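PDB 4A39: metallo-carboxypeptidase from Pseudomonas aeruginosa, which probably acts as a zinc-dependent carboxypeptidase of the M14 family, removing residues from the C-terminal end of peptide or protein substrates. Local coordinates for residues Phe49-Phe54 with Phe120-Pro125. Residues are numbered along the deposited sequence; the frame is centred on the assembly and turned at random.
Sequences FQWFHF and FAYFEP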
loop_
_atom_site.group_PDB
_atom_site.type_symbol
_atom_site.label_atom_id
_atom_site.label_comp_id
_atom_site.label_asym_id
_atom_site.label_seq_id
_atom_site.Cartn_x
_atom_site.Cartn_y
_atom_site.Cartn_z
ATOM N N PHE A 49 -14.890 5.512 2.465
ATOM C CA PHE A 49 -15.050 4.072 2.415
ATOM C C PHE A 49 -14.898 3.558 0.999
ATOM O O PHE A 49 -15.166 4.273 0.031
ATOM C CB PHE A 49 -16.380 3.586 3.026
ATOM C CG PHE A 49 -17.611 3.901 2.213
ATOM C CD1 PHE A 49 -18.071 3.012 1.243
ATOM C CD2 PHE A 49 -18.361 5.040 2.478
ATOM C CE1 PHE A 49 -19.264 3.251 0.559
ATOM C CE2 PHE A 49 -19.553 5.288 1.802
ATOM C CZ PHE A 49 -20.009 4.393 0.842
ATOM N N GLN A 50 -14.414 2.326 0.903
ATOM C CA GLN A 50 -14.224 1.628 -0.364
ATOM C C GLN A 50 -13.749 0.219 -0.026
ATOM O O GLN A 50 -14.237 -0.757 -0.589
ATOM C CB GLN A 50 -13.186 2.328 -1.246
ATOM C CG GLN A 50 -13.109 1.741 -2.657
ATOM C CD GLN A 50 -13.703 2.651 -3.724
ATOM O OE1 GLN A 50 -14.389 3.628 -3.421
ATOM N NE2 GLN A 50 -13.441 2.324 -4.987
ATOM N N TRP A 51 -12.795 0.127 0.898
ATOM C CA TRP A 51 -12.262 -1.160 1.337
ATOM C C TRP A 51 -13.332 -1.982 2.051
ATOM O O TRP A 51 -14.106 -1.453 2.845
ATOM C CB TRP A 51 -11.059 -0.947 2.277
ATOM C CG TRP A 51 -10.658 -2.182 3.048
ATOM C CD1 TRP A 51 -11.127 -2.575 4.273
ATOM C CD2 TRP A 51 -9.761 -3.213 2.613
ATOM N NE1 TRP A 51 -10.580 -3.787 4.622
ATOM C CE2 TRP A 51 -9.740 -4.203 3.621
ATOM C CE3 TRP A 51 -8.976 -3.400 1.465
ATOM C CZ2 TRP A 51 -8.963 -5.365 3.517
ATOM C CZ3 TRP A 51 -8.203 -4.558 1.361
ATOM C CH2 TRP A 51 -8.204 -5.524 2.383
ATOM N N PHE A 52 -13.387 -3.272 1.735
ATOM C CA PHE A 52 -14.330 -4.186 2.369
ATOM C C PHE A 52 -13.593 -5.498 2.590
ATOM O O PHE A 52 -12.624 -5.796 1.894
ATOM C CB PHE A 52 -15.578 -4.399 1.490
ATOM C CG PHE A 52 -15.294 -5.017 0.146
ATOM C CD1 PHE A 52 -15.231 -6.399 -0.007
ATOM C CD2 PHE A 52 -15.113 -4.211 -0.973
ATOM C CE1 PHE A 52 -14.992 -6.971 -1.259
ATOM C CE2 PHE A 52 -14.874 -4.765 -2.228
ATOM C CZ PHE A 52 -14.813 -6.153 -2.372
ATOM N N HIS A 53 -14.043 -6.265 3.575
ATOM C CA HIS A 53 -13.427 -7.544 3.907
ATOM C C HIS A 53 -14.381 -8.275 4.844
ATOM O O HIS A 53 -14.653 -7.812 5.948
ATOM C CB HIS A 53 -12.076 -7.299 4.600
ATOM C CG HIS A 53 -11.321 -8.548 4.941
ATOM N ND1 HIS A 53 -10.172 -8.532 5.701
ATOM C CD2 HIS A 53 -11.546 -9.847 4.627
ATOM C CE1 HIS A 53 -9.721 -9.765 5.844
ATOM N NE2 HIS A 53 -10.536 -10.583 5.201
ATOM N N PHE A 54 -14.900 -9.414 4.398
ATOM C CA PHE A 54 -15.825 -10.182 5.219
ATOM C C PHE A 54 -15.730 -11.676 4.973
ATOM O O PHE A 54 -15.177 -12.123 3.967
ATOM C CB PHE A 54 -17.278 -9.725 4.994
ATOM C CG PHE A 54 -17.753 -9.855 3.570
ATOM C CD1 PHE A 54 -17.538 -8.829 2.655
ATOM C CD2 PHE A 54 -18.425 -11.004 3.147
ATOM C CE1 PHE A 54 -17.989 -8.941 1.337
ATOM C CE2 PHE A 54 -18.878 -11.125 1.831
ATOM C CZ PHE A 54 -18.660 -10.089 0.925
ATOM N N PHE A 120 -14.120 -12.571 1.264
ATOM C CA PHE A 120 -14.035 -11.627 0.152
ATOM C C PHE A 120 -13.366 -10.365 0.675
ATOM O O PHE A 120 -13.564 -9.983 1.835
ATOM C CB PHE A 120 -15.420 -11.250 -0.397
ATOM C CG PHE A 120 -16.124 -12.365 -1.106
ATOM C CD1 PHE A 120 -15.929 -12.563 -2.468
ATOM C CD2 PHE A 120 -16.999 -13.204 -0.424
ATOM C CE1 PHE A 120 -16.595 -13.574 -3.143
ATOM C CE2 PHE A 120 -17.673 -14.218 -1.090
ATOM C CZ PHE A 120 -17.471 -14.403 -2.454
ATOM N N ALA A 121 -12.564 -9.728 -0.171
ATOM C CA ALA A 121 -11.889 -8.495 0.218
ATOM C C ALA A 121 -11.617 -7.631 -1.005
ATOM O O ALA A 121 -11.658 -8.115 -2.136
ATOM C CB ALA A 121 -10.584 -8.802 0.946
ATOM N N TYR A 122 -11.338 -6.354 -0.772
ATOM C CA TYR A 122 -11.072 -5.420 -1.863
ATOM C C TYR A 122 -9.689 -5.698 -2.455
ATOM O O TYR A 122 -9.434 -5.420 -3.632
ATOM C CB TYR A 122 -11.189 -3.982 -1.343
ATOM C CG TYR A 122 -11.161 -2.901 -2.406
ATOM C CD1 TYR A 122 -11.750 -3.101 -3.661
ATOM C CD2 TYR A 122 -10.576 -1.664 -2.143
ATOM C CE1 TYR A 122 -11.754 -2.094 -4.627
ATOM C CE2 TYR A 122 -10.574 -0.651 -3.100
ATOM C CZ TYR A 122 -11.162 -0.871 -4.338
ATOM O OH TYR A 122 -11.154 0.132 -5.287
ATOM N N PHE A 123 -8.804 -6.239 -1.625
ATOM C CA PHE A 123 -7.456 -6.633 -2.043
ATOM C C PHE A 123 -6.965 -7.661 -1.027
ATOM O O PHE A 123 -7.467 -7.709 0.095
ATOM C CB PHE A 123 -6.485 -5.443 -2.064
ATOM C CG PHE A 123 -5.207 -5.727 -2.815
ATOM C CD1 PHE A 123 -5.166 -5.622 -4.203
ATOM C CD2 PHE A 123 -4.061 -6.142 -2.140
ATOM C CE1 PHE A 123 -4.001 -5.929 -4.905
ATOM C CE2 PHE A 123 -2.890 -6.451 -2.836
ATOM C CZ PHE A 123 -2.863 -6.344 -4.219
ATOM N N GLU A 124 -5.993 -8.484 -1.415
ATOM C CA GLU A 124 -5.436 -9.489 -0.506
ATOM C C GLU A 124 -4.979 -8.750 0.760
ATOM O O GLU A 124 -4.022 -7.983 0.720
ATOM C CB GLU A 124 -4.253 -10.190 -1.184
ATOM C CG GLU A 124 -3.687 -11.364 -0.403
ATOM C CD GLU A 124 -2.708 -12.199 -1.212
ATOM O OE1 GLU A 124 -2.439 -11.864 -2.388
ATOM O OE2 GLU A 124 -2.207 -13.199 -0.663
ATOM N N PRO A 125 -5.650 -8.987 1.903
ATOM C CA PRO A 125 -5.324 -8.329 3.177
ATOM C C PRO A 125 -3.977 -8.629 3.820
ATOM O O PRO A 125 -3.447 -9.736 3.702
ATOM C CB PRO A 125 -6.472 -8.751 4.100
ATOM C CG PRO A 125 -7.568 -9.173 3.160
ATOM C CD PRO A 125 -6.811 -9.877 2.072
#
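An antiparallel strand pair in the N-terminal beta domain brings Phe54 against Phe120 and, where the strands end, Gln50 and Trp51 against Tyr122. Phe54 and Phe120 form a hydrogen-bonded pair, Phe54 N giving to Phe120 O and Phe120 N to Phe54 O, both at 2.9 Å. Two residues on, past the last bridge, Tyr122 N gives a single, more bent bond to Phe52 O (3.0 Å, 140°). Phenyl groups fill the buried, apolar face carrying Phe54 and Phe120: CB of Phe120 sits over the Phe54 ring, 4.0 Å from its centroid, while the two rings, slid apart, barely overlap. Phe67 of strand 65-69 packs against both. On the other face, Pro125 lays CG over one face of the His53 imidazole, 3.5 Å from His53 CE1, and also meets the rim of the Trp51 indole at CH2. Ser22 bonds to both rings, its OG to His53 ND1 and its backbone O to Trp51 NE1. With CG anti to the backbone N (chi1 -171°), the Tyr122 ring runs alongside Gln50 CG; Gln50 NE2 bonds to Tyr122 OH at 3.2 Å, the amide turned 59° from the ring plane, while Ser75 and Tyr77 hold Gln50 OE1. Beyond the pair, Trp51 stacks on His184 and Tyr122 on Phe351. Here the ends of an antiparallel strand pair in the beta-rich N-terminal domain pack against the zinc-bearing catalytic domain of a cytosolic-type M14 carboxypeptidase.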